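PDB 1DDZ: carbonic anhydrase from Porphyridium purpureum, which probably catalyses, as a zinc-dependent beta-class carbonic anhydrase, the reversible hydration of carbon dioxide to hydrogencarbonate. Local coordinates for residues Val9-Leu20 against Gly479-Ile488; Ala353-Leu364 against Asn437-Thr448. One frame throughout, in Å; residues are numbered along the deposited sequence.

Contact 1: residues Val9-Leu20 against Gly479-Ile488; sequences VMSDLEKKFIEL and GVVAKANDDI
Val481 supplies one bump of this contact: its CG2 methyl enters a hollow of helix 12-20 walled by Phe17, Leu20 and Lys16 CG. Val481 CG2 lies 3.6 Å from Phe17 CE2, the two side chains crossing at about a right angle, while Leu20 CD1 lies over one face of the same ring. The chi1 of -178° puts CG1 beside the carbonyl carbon and CG2 beside the backbone N, and CG2 faces the helix. One helical turn before Phe17, Leu13 takes the CB of Ala484 against it, 3.8 Å from Leu13 CD2, and Leu13 CD1 leans on the Asp486 carboxylate carbon. The first turn is held by polar bonds. Leu13 N donates to Asn485 O (2.9 Å), and Ser11 OG donates to the anti lone pair of Asp486 OD1 (2.7 Å). Ser11 and Glu14 form a capping box, in which Ser11 N reaches Glu14 OE2 (2.9 Å) and the return bond is weak. Asp486 OD2 also pairs with Arg407 of the second subunit, so an alanine in place of Asp486 would probably deprive that arginine of this carboxylate and the Ser11 hydroxyl of its acceptor. Strand 476-481 is the antiparallel edge of its sheet within the chain, hydrogen-bonded to strand 462-468; helix residues 12-20 run nearly antiparallel to strand residues 479-481 (161°), with Leu13 and Phe17 also touching helix 426-447 and Val481 touching Trp455 of helix 449-456.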
loop_
_atom_site.group_PDB
_atom_site.type_symbol
_atom_site.label_atom_id
_atom_site.label_comp_id
_atom_site.label_asym_id
_atom_site.label_seq_id
_atom_site.Cartn_x
_atom_site.Cartn_y
_atom_site.Cartn_z
ATOM N N VAL A 9 -20.901 9.749 -23.052
ATOM C CA VAL A 9 -19.921 10.778 -22.594
ATOM C C VAL A 9 -18.637 10.104 -22.064
ATOM O O VAL A 9 -18.314 10.160 -20.878
ATOM C CB VAL A 9 -20.582 11.718 -21.530
ATOM C CG1 VAL A 9 -21.086 10.916 -20.325
ATOM C CG2 VAL A 9 -19.620 12.847 -21.117
ATOM N N MET A 10 -17.916 9.457 -22.968
ATOM C CA MET A 10 -16.690 8.760 -22.615
ATOM C C MET A 10 -15.561 9.696 -22.944
ATOM O O MET A 10 -15.732 10.573 -23.776
ATOM C CB MET A 10 -16.550 7.500 -23.467
ATOM C CG MET A 10 -17.677 6.505 -23.298
ATOM S SD MET A 10 -17.392 5.071 -24.323
ATOM C CE MET A 10 -17.751 5.739 -25.947
ATOM N N SER A 11 -14.426 9.540 -22.280
ATOM C CA SER A 11 -13.286 10.395 -22.578
ATOM C C SER A 11 -12.604 9.777 -23.783
ATOM O O SER A 11 -12.895 8.633 -24.150
ATOM C CB SER A 11 -12.291 10.419 -21.413
ATOM O OG SER A 11 -11.743 9.131 -21.179
ATOM N N ASP A 12 -11.664 10.509 -24.355
ATOM C CA ASP A 12 -10.909 10.025 -25.483
ATOM C C ASP A 12 -10.142 8.766 -25.135
ATOM O O ASP A 12 -10.033 7.869 -25.969
ATOM C CB ASP A 12 -9.949 11.095 -25.954
ATOM C CG ASP A 12 -10.668 12.304 -26.517
ATOM O OD1 ASP A 12 -11.895 12.215 -26.774
ATOM O OD2 ASP A 12 -9.999 13.341 -26.704
ATOM N N LEU A 13 -9.627 8.682 -23.905
ATOM C CA LEU A 13 -8.900 7.485 -23.488
ATOM C C LEU A 13 -9.852 6.295 -23.564
ATOM O O LEU A 13 -9.512 5.255 -24.113
ATOM C CB LEU A 13 -8.391 7.610 -22.060
ATOM C CG LEU A 13 -6.958 7.170 -21.758
ATOM C CD1 LEU A 13 -6.903 6.711 -20.323
ATOM C CD2 LEU A 13 -6.489 6.088 -22.675
ATOM N N GLU A 14 -11.037 6.458 -22.986
ATOM C CA GLU A 14 -12.068 5.417 -22.981
ATOM C C GLU A 14 -12.412 4.941 -24.394
ATOM O O GLU A 14 -12.468 3.740 -24.655
ATOM C CB GLU A 14 -13.328 5.920 -22.252
ATOM C CG GLU A 14 -13.391 5.511 -20.764
ATOM C CD GLU A 14 -14.027 6.552 -19.826
ATOM O OE1 GLU A 14 -13.788 6.437 -18.597
ATOM O OE2 GLU A 14 -14.756 7.463 -20.294
ATOM N N LYS A 15 -12.587 5.882 -25.318
ATOM C CA LYS A 15 -12.914 5.537 -26.695
ATOM C C LYS A 15 -11.768 4.751 -27.286
ATOM O O LYS A 15 -11.963 3.695 -27.891
ATOM C CB LYS A 15 -13.138 6.798 -27.522
ATOM C CG LYS A 15 -14.364 7.586 -27.114
ATOM C CD LYS A 15 -14.476 8.801 -27.991
ATOM C CE LYS A 15 -15.651 9.677 -27.598
ATOM N NZ LYS A 15 -15.577 10.947 -28.385
ATOM N N LYS A 16 -10.560 5.268 -27.100
ATOM C CA LYS A 16 -9.368 4.610 -27.580
ATOM C C LYS A 16 -9.305 3.150 -27.125
ATOM O O LYS A 16 -9.030 2.254 -27.926
ATOM C CB LYS A 16 -8.132 5.347 -27.090
ATOM C CG LYS A 16 -6.833 4.689 -27.498
ATOM C CD LYS A 16 -6.751 4.648 -29.009
ATOM C CE LYS A 16 -5.507 3.931 -29.496
ATOM N NZ LYS A 16 -5.231 4.211 -30.940
ATOM N N PHE A 17 -9.584 2.878 -25.860
ATOM C CA PHE A 17 -9.501 1.496 -25.437
ATOM C C PHE A 17 -10.589 0.582 -25.966
ATOM O O PHE A 17 -10.301 -0.566 -26.273
ATOM C CB PHE A 17 -9.225 1.353 -23.941
ATOM C CG PHE A 17 -7.756 1.446 -23.604
ATOM C CD1 PHE A 17 -6.983 0.298 -23.496
ATOM C CD2 PHE A 17 -7.125 2.676 -23.521
ATOM C CE1 PHE A 17 -5.606 0.374 -23.320
ATOM C CE2 PHE A 17 -5.753 2.762 -23.343
ATOM C CZ PHE A 17 -4.994 1.615 -23.247
ATOM N N ILE A 18 -11.781 1.123 -26.210
ATOM C CA ILE A 18 -12.871 0.340 -26.776
ATOM C C ILE A 18 -12.395 -0.112 -28.162
ATOM O O ILE A 18 -12.551 -1.262 -28.542
ATOM C CB ILE A 18 -14.136 1.187 -26.911
ATOM C CG1 ILE A 18 -14.792 1.352 -25.544
ATOM C CG2 ILE A 18 -15.114 0.532 -27.875
ATOM C CD1 ILE A 18 -15.854 2.436 -25.510
ATOM N N GLU A 19 -11.720 0.785 -28.862
ATOM C CA GLU A 19 -11.166 0.511 -30.182
ATOM C C GLU A 19 -10.063 -0.574 -30.106
ATOM O O GLU A 19 -10.017 -1.484 -30.927
ATOM C CB GLU A 19 -10.576 1.807 -30.706
ATOM C CG GLU A 19 -10.505 1.962 -32.186
ATOM C CD GLU A 19 -10.294 3.426 -32.568
ATOM O OE1 GLU A 19 -9.284 3.732 -33.244
ATOM O OE2 GLU A 19 -11.133 4.275 -32.181
ATOM N N LEU A 20 -9.190 -0.478 -29.100
ATOM C CA LEU A 20 -8.119 -1.448 -28.916
ATOM C C LEU A 20 -8.676 -2.823 -28.531
ATOM O O LEU A 20 -8.172 -3.852 -28.928
ATOM C CB LEU A 20 -7.147 -0.956 -27.847
ATOM C CG LEU A 20 -6.262 0.221 -28.233
ATOM C CD1 LEU A 20 -5.328 0.544 -27.083
ATOM C CD2 LEU A 20 -5.479 -0.116 -29.485
ATOM N N GLY A 479 -1.693 -3.545 -28.312
ATOM C CA GLY A 479 -2.139 -2.191 -28.542
ATOM C C GLY A 479 -1.070 -1.189 -28.144
ATOM O O GLY A 479 -0.123 -1.523 -27.433
ATOM N N VAL A 480 -1.194 0.034 -28.644
ATOM C CA VAL A 480 -0.259 1.091 -28.318
ATOM C C VAL A 480 -1.084 2.370 -28.269
ATOM O O VAL A 480 -2.104 2.459 -28.952
ATOM C CB VAL A 480 0.840 1.188 -29.368
ATOM C CG1 VAL A 480 0.286 1.698 -30.665
ATOM C CG2 VAL A 480 1.964 2.071 -28.863
ATOM N N VAL A 481 -0.738 3.289 -27.368
ATOM C CA VAL A 481 -1.452 4.560 -27.241
ATOM C C VAL A 481 -0.391 5.634 -27.156
ATOM O O VAL A 481 0.490 5.588 -26.290
ATOM C CB VAL A 481 -2.291 4.650 -25.953
ATOM C CG1 VAL A 481 -3.031 5.980 -25.911
ATOM C CG2 VAL A 481 -3.266 3.525 -25.841
ATOM N N ALA A 482 -0.448 6.589 -28.069
ATOM C CA ALA A 482 0.518 7.682 -28.084
ATOM C C ALA A 482 0.030 8.895 -27.316
ATOM O O ALA A 482 0.822 9.731 -26.924
ATOM C CB ALA A 482 0.847 8.075 -29.508
ATOM N N LYS A 483 -1.276 9.047 -27.192
ATOM C CA LYS A 483 -1.827 10.169 -26.450
ATOM C C LYS A 483 -3.335 10.080 -26.510
ATOM O O LYS A 483 -3.898 9.850 -27.568
ATOM C CB LYS A 483 -1.376 11.496 -27.053
ATOM C CG LYS A 483 -1.578 12.689 -26.140
ATOM C CD LYS A 483 -1.195 13.979 -26.848
ATOM C CE LYS A 483 -1.139 15.145 -25.875
ATOM N NZ LYS A 483 -0.944 16.452 -26.574
ATOM N N ALA A 484 -3.973 10.276 -25.367
ATOM C CA ALA A 484 -5.415 10.209 -25.267
ATOM C C ALA A 484 -5.837 10.872 -23.953
ATOM O O ALA A 484 -5.491 10.421 -22.855
ATOM C CB ALA A 484 -5.876 8.752 -25.317
ATOM N N ASN A 485 -6.565 11.965 -24.076
ATOM C CA ASN A 485 -7.034 12.694 -22.917
ATOM C C ASN A 485 -8.039 11.857 -22.165
ATOM O O ASN A 485 -8.900 11.223 -22.770
ATOM C CB ASN A 485 -7.693 13.997 -23.346
ATOM C CG ASN A 485 -8.124 14.819 -22.176
ATOM O OD1 ASN A 485 -9.302 14.854 -21.831
ATOM N ND2 ASN A 485 -7.158 15.442 -21.506
ATOM N N ASP A 486 -7.911 11.815 -20.851
ATOM C CA ASP A 486 -8.840 11.042 -20.076
ATOM C C ASP A 486 -9.825 11.902 -19.296
ATOM O O ASP A 486 -10.408 11.442 -18.327
ATOM C CB ASP A 486 -8.100 10.094 -19.145
ATOM C CG ASP A 486 -9.030 9.080 -18.496
ATOM O OD1 ASP A 486 -10.018 8.654 -19.140
ATOM O OD2 ASP A 486 -8.781 8.717 -17.330
ATOM N N ASP A 487 -10.084 13.118 -19.764
ATOM C CA ASP A 487 -11.021 13.988 -19.064
ATOM C C ASP A 487 -12.471 13.825 -19.541
ATOM O O ASP A 487 -12.736 13.709 -20.736
ATOM C CB ASP A 487 -10.561 15.452 -19.153
ATOM C CG ASP A 487 -9.174 15.690 -18.510
ATOM O OD1 ASP A 487 -8.804 14.988 -17.540
ATOM O OD2 ASP A 487 -8.441 16.592 -18.977
ATOM N N ILE A 488 -13.388 13.682 -18.591
ATOM C CA ILE A 488 -14.807 13.560 -18.903
ATOM C C ILE A 488 -15.474 14.912 -18.649
ATOM O O ILE A 488 -16.165 15.446 -19.526
ATOM C CB ILE A 488 -15.514 12.465 -18.054
ATOM C CG1 ILE A 488 -15.346 12.731 -16.551
ATOM C CG2 ILE A 488 -14.987 11.100 -18.449
ATOM C CD1 ILE A 488 -16.100 11.804 -15.631
HETATM O O HOH W 1 -11.492 13.244 -23.383
#

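Contact 2: residues Ala353-Leu364 against Asn437-Thr448; sequences ANQCIHSDMSFL and NVLEQMHNVCAT
Gln441 OE1 accepts from Cys356 N at 2.7 Å, the shortest bond between these segments and a fairly straight one (155°). In the alpha-beta-alpha fold of a beta-carbonic anhydrase, this bond ties the loop between strand 346-351 and helix 361-373 to helix 426-447. One helical turn on, Asn444 ND2 donates to Cys356 O (3.0 Å), approaching from above the carbonyl plane. Both polar backbone atoms of the buried Cys356 are thus satisfied by amides from one helix face. The Gln441 chain bends at chi2 (-44°), which turns its amide oxygen back toward the loop. Beside them Cys356 SG packs on Val445 CG1 (3.8 Å), and both side chains also touch Val381 of strand 378-384. His358 crosses Asn444 at about a right angle, its CE1 3.1 Å from Asn444 OD1, with Asn444 ND2 over one ring face near the rim. His358 NE2 bonds to Asp411 of the second subunit, whose His408 meets the ring edge-to-face, and ND1 meets a water that donates to Asn444 O. Phe363 receives Cys356 CA over the centre of one ring face, 3.8 Å above the plane, and meets Val445 CB at its edge. Farther along the helix, Val445 O accepts from both Thr448 N and Thr448 OG1, the hydroxyl at 2.8 Å, while Thr448 CG2 lies 4.1 Å from Phe363 CZ.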
loop_
_atom_site.group_PDB
_atom_site.type_symbol
_atom_site.label_atom_id
_atom_site.label_comp_id
_atom_site.label_asym_id
_atom_site.label_seq_id
_atom_site.Cartn_x
_atom_site.Cartn_y
_atom_site.Cartn_z
ATOM N N ALA A 353 1.586 -11.141 -11.989
ATOM C CA ALA A 353 0.619 -10.922 -13.059
ATOM C C ALA A 353 0.664 -9.528 -13.675
ATOM O O ALA A 353 -0.358 -8.993 -14.087
ATOM C CB ALA A 353 -0.776 -11.236 -12.558
ATOM N N ASN A 354 1.855 -8.936 -13.697
ATOM C CA ASN A 354 2.089 -7.612 -14.276
ATOM C C ASN A 354 0.971 -6.599 -14.094
ATOM O O ASN A 354 0.544 -5.950 -15.066
ATOM C CB ASN A 354 2.489 -7.724 -15.759
ATOM C CG ASN A 354 1.636 -8.722 -16.534
ATOM O OD1 ASN A 354 1.941 -9.908 -16.553
ATOM N ND2 ASN A 354 0.569 -8.245 -17.164
ATOM N N GLN A 355 0.543 -6.443 -12.834
ATOM C CA GLN A 355 -0.537 -5.533 -12.449
ATOM C C GLN A 355 -0.107 -4.070 -12.386
ATOM O O GLN A 355 1.045 -3.754 -12.022
ATOM C CB GLN A 355 -1.095 -5.908 -11.083
ATOM C CG GLN A 355 -1.764 -7.255 -10.977
ATOM C CD GLN A 355 -3.060 -7.300 -11.717
ATOM O OE1 GLN A 355 -3.088 -7.388 -12.946
ATOM N NE2 GLN A 355 -4.146 -7.291 -10.981
ATOM N N CYS A 356 -1.031 -3.195 -12.781
ATOM C CA CYS A 356 -0.830 -1.743 -12.755
ATOM C C CYS A 356 -2.043 -1.172 -12.051
ATOM O O CYS A 356 -2.813 -0.423 -12.650
ATOM C CB CYS A 356 -0.751 -1.167 -14.175
ATOM S SG CYS A 356 0.666 -1.692 -15.084
ATOM N N ILE A 357 -2.228 -1.563 -10.794
ATOM C CA ILE A 357 -3.342 -1.126 -9.985
ATOM C C ILE A 357 -3.312 0.398 -9.838
ATOM O O ILE A 357 -2.240 0.986 -9.669
ATOM C CB ILE A 357 -3.300 -1.866 -8.653
ATOM C CG1 ILE A 357 -3.471 -3.368 -8.922
ATOM C CG2 ILE A 357 -4.333 -1.329 -7.698
ATOM C CD1 ILE A 357 -3.033 -4.277 -7.787
ATOM N N HIS A 358 -4.480 1.036 -9.980
ATOM C CA HIS A 358 -4.613 2.499 -9.914
ATOM C C HIS A 358 -3.893 3.144 -8.747
ATOM O O HIS A 358 -3.182 4.131 -8.917
ATOM C CB HIS A 358 -6.085 2.927 -9.808
ATOM C CG HIS A 358 -6.905 2.613 -11.015
ATOM N ND1 HIS A 358 -6.570 3.068 -12.266
ATOM C CD2 HIS A 358 -8.061 1.927 -11.158
ATOM C CE1 HIS A 358 -7.488 2.685 -13.134
ATOM N NE2 HIS A 358 -8.403 1.991 -12.485
ATOM N N SER A 359 -4.114 2.586 -7.558
ATOM C CA SER A 359 -3.542 3.106 -6.337
ATOM C C SER A 359 -2.331 2.368 -5.774
ATOM O O SER A 359 -1.987 2.572 -4.636
ATOM C CB SER A 359 -4.628 3.146 -5.297
ATOM O OG SER A 359 -5.388 1.966 -5.393
ATOM N N ASP A 360 -1.647 1.576 -6.593
ATOM C CA ASP A 360 -0.485 0.824 -6.132
ATOM C C ASP A 360 0.784 1.680 -6.063
ATOM O O ASP A 360 1.334 2.007 -7.099
ATOM C CB ASP A 360 -0.250 -0.356 -7.057
ATOM C CG ASP A 360 0.841 -1.264 -6.554
ATOM O OD1 ASP A 360 0.745 -1.703 -5.403
ATOM O OD2 ASP A 360 1.781 -1.557 -7.304
ATOM N N MET A 361 1.276 1.994 -4.861
ATOM C CA MET A 361 2.462 2.837 -4.679
ATOM C C MET A 361 3.735 2.259 -5.263
ATOM O O MET A 361 4.556 3.014 -5.797
ATOM C CB MET A 361 2.678 3.205 -3.203
ATOM C CG MET A 361 1.680 4.218 -2.665
ATOM S SD MET A 361 1.877 5.851 -3.419
ATOM C CE MET A 361 3.439 6.383 -2.647
ATOM N N SER A 362 3.925 0.949 -5.179
ATOM C CA SER A 362 5.123 0.356 -5.779
ATOM C C SER A 362 5.128 0.636 -7.291
ATOM O O SER A 362 6.147 0.998 -7.870
ATOM C CB SER A 362 5.192 -1.153 -5.510
ATOM O OG SER A 362 6.316 -1.715 -6.167
ATOM N N PHE A 363 3.981 0.437 -7.933
ATOM C CA PHE A 363 3.812 0.701 -9.363
ATOM C C PHE A 363 3.934 2.214 -9.663
ATOM O O PHE A 363 4.718 2.627 -10.535
ATOM C CB PHE A 363 2.446 0.108 -9.833
ATOM C CG PHE A 363 1.841 0.789 -11.035
ATOM C CD1 PHE A 363 0.597 1.402 -10.930
ATOM C CD2 PHE A 363 2.504 0.826 -12.253
ATOM C CE1 PHE A 363 0.015 2.053 -12.022
ATOM C CE2 PHE A 363 1.936 1.478 -13.355
ATOM C CZ PHE A 363 0.684 2.090 -13.233
ATOM N N LEU A 364 3.189 3.044 -8.929
ATOM C CA LEU A 364 3.222 4.496 -9.136
ATOM C C LEU A 364 4.598 5.139 -8.964
ATOM O O LEU A 364 4.988 6.020 -9.742
ATOM C CB LEU A 364 2.206 5.170 -8.231
ATOM C CG LEU A 364 0.754 4.809 -8.509
ATOM C CD1 LEU A 364 -0.151 5.338 -7.408
ATOM C CD2 LEU A 364 0.352 5.358 -9.876
ATOM N N ASN A 437 -5.977 -8.689 -19.686
ATOM C CA ASN A 437 -5.369 -8.149 -18.469
ATOM C C ASN A 437 -4.306 -7.113 -18.848
ATOM O O ASN A 437 -4.287 -6.017 -18.305
ATOM C CB ASN A 437 -4.778 -9.258 -17.608
ATOM C CG ASN A 437 -4.119 -8.728 -16.341
ATOM O OD1 ASN A 437 -2.919 -8.866 -16.170
ATOM N ND2 ASN A 437 -4.901 -8.114 -15.466
ATOM N N VAL A 438 -3.497 -7.420 -19.856
ATOM C CA VAL A 438 -2.464 -6.492 -20.354
ATOM C C VAL A 438 -3.126 -5.203 -20.867
ATOM O O VAL A 438 -2.656 -4.094 -20.590
ATOM C CB VAL A 438 -1.638 -7.134 -21.528
ATOM C CG1 VAL A 438 -0.738 -6.121 -22.181
ATOM C CG2 VAL A 438 -0.805 -8.268 -21.022
ATOM N N LEU A 439 -4.215 -5.357 -21.624
ATOM C CA LEU A 439 -4.963 -4.230 -22.195
ATOM C C LEU A 439 -5.526 -3.339 -21.062
ATOM O O LEU A 439 -5.378 -2.118 -21.057
ATOM C CB LEU A 439 -6.087 -4.802 -23.064
ATOM C CG LEU A 439 -6.733 -3.986 -24.177
ATOM C CD1 LEU A 439 -7.854 -3.170 -23.633
ATOM C CD2 LEU A 439 -5.702 -3.135 -24.862
ATOM N N GLU A 440 -6.121 -3.987 -20.077
ATOM C CA GLU A 440 -6.693 -3.315 -18.934
ATOM C C GLU A 440 -5.572 -2.595 -18.160
ATOM O O GLU A 440 -5.726 -1.442 -17.767
ATOM C CB GLU A 440 -7.381 -4.359 -18.063
ATOM C CG GLU A 440 -8.646 -3.904 -17.347
ATOM C CD GLU A 440 -9.818 -3.640 -18.295
ATOM O OE1 GLU A 440 -9.957 -2.498 -18.769
ATOM O OE2 GLU A 440 -10.629 -4.560 -18.535
ATOM N N GLN A 441 -4.407 -3.237 -18.015
ATOM C CA GLN A 441 -3.286 -2.621 -17.284
ATOM C C GLN A 441 -2.710 -1.432 -18.044
ATOM O O GLN A 441 -2.323 -0.445 -17.436
ATOM C CB GLN A 441 -2.208 -3.646 -16.922
ATOM C CG GLN A 441 -2.742 -4.826 -16.112
ATOM C CD GLN A 441 -3.691 -4.410 -15.008
ATOM O OE1 GLN A 441 -3.360 -3.570 -14.186
ATOM N NE2 GLN A 441 -4.876 -5.001 -14.984
ATOM N N MET A 442 -2.703 -1.504 -19.374
ATOM C CA MET A 442 -2.242 -0.395 -20.208
ATOM C C MET A 442 -3.180 0.782 -19.973
ATOM O O MET A 442 -2.754 1.934 -19.877
ATOM C CB MET A 442 -2.385 -0.727 -21.671
ATOM C CG MET A 442 -1.350 -1.601 -22.280
ATOM S SD MET A 442 -2.006 -2.002 -23.932
ATOM C CE MET A 442 -1.843 -0.490 -24.733
ATOM N N HIS A 443 -4.477 0.486 -19.961
ATOM C CA HIS A 443 -5.487 1.501 -19.742
ATOM C C HIS A 443 -5.145 2.230 -18.452
ATOM O O HIS A 443 -5.027 3.450 -18.467
ATOM C CB HIS A 443 -6.879 0.873 -19.651
ATOM C CG HIS A 443 -8.001 1.856 -19.830
ATOM N ND1 HIS A 443 -9.277 1.477 -20.198
ATOM C CD2 HIS A 443 -8.045 3.199 -19.669
ATOM C CE1 HIS A 443 -10.057 2.538 -20.250
ATOM N NE2 HIS A 443 -9.337 3.597 -19.932
ATOM N N ASN A 444 -4.918 1.469 -17.382
ATOM C CA ASN A 444 -4.560 2.012 -16.074
ATOM C C ASN A 444 -3.325 2.915 -16.119
ATOM O O ASN A 444 -3.343 3.991 -15.540
ATOM C CB ASN A 444 -4.341 0.895 -15.055
ATOM C CG ASN A 444 -5.610 0.178 -14.688
ATOM O OD1 ASN A 444 -6.685 0.529 -15.157
ATOM N ND2 ASN A 444 -5.500 -0.826 -13.815
ATOM N N VAL A 445 -2.256 2.536 -16.819
ATOM C CA VAL A 445 -1.109 3.447 -16.839
ATOM C C VAL A 445 -1.433 4.712 -17.616
ATOM O O VAL A 445 -0.970 5.779 -17.259
ATOM C CB VAL A 445 0.287 2.791 -17.248
ATOM C CG1 VAL A 445 0.205 1.305 -17.357
ATOM C CG2 VAL A 445 0.905 3.419 -18.458
ATOM N N CYS A 446 -2.274 4.597 -18.638
ATOM C CA CYS A 446 -2.673 5.748 -19.447
ATOM C C CYS A 446 -3.519 6.719 -18.629
ATOM O O CYS A 446 -3.448 7.943 -18.811
ATOM C CB CYS A 446 -3.476 5.291 -20.666
ATOM S SG CYS A 446 -2.477 4.474 -21.939
ATOM N N ALA A 447 -4.315 6.157 -17.727
ATOM C CA ALA A 447 -5.185 6.930 -16.872
ATOM C C ALA A 447 -4.498 7.526 -15.622
ATOM O O ALA A 447 -5.109 8.328 -14.934
ATOM C CB ALA A 447 -6.404 6.086 -16.484
ATOM N N THR A 448 -3.241 7.192 -15.352
ATOM C CA THR A 448 -2.571 7.758 -14.181
ATOM C C THR A 448 -2.309 9.256 -14.343
ATOM O O THR A 448 -2.006 9.725 -15.439
ATOM C CB THR A 448 -1.203 7.111 -13.907
ATOM O OG1 THR A 448 -0.325 7.372 -15.004
ATOM C CG2 THR A 448 -1.329 5.616 -13.678
HETATM O O HOH W 2 -4.895 4.706 -13.426
#

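In the fold
Helix 426-447 joins the two contacts, whose centres lie about 15 Å apart: one flank receives the N-terminal helix of contact 1, the other the loop of contact 2. Phe17 stacks on the His443 ring, and its CZ lies 3.5 Å from His443 N; near the end of the helix Asp486 OD2 comes within 3.6 Å of Ala447 CB. Along the chain, contact 2 is nested inside the span closed by contact 1, which brings the two ends of the modelled chain together. Contact 1 lies away from both zinc sites. Contact 2 borders one, with the Asn354 side chain about 5 Å from a zinc ion and about 3 Å from that of its ligand Cys328. Both contacts meet the second subunit, sharing its Arg407.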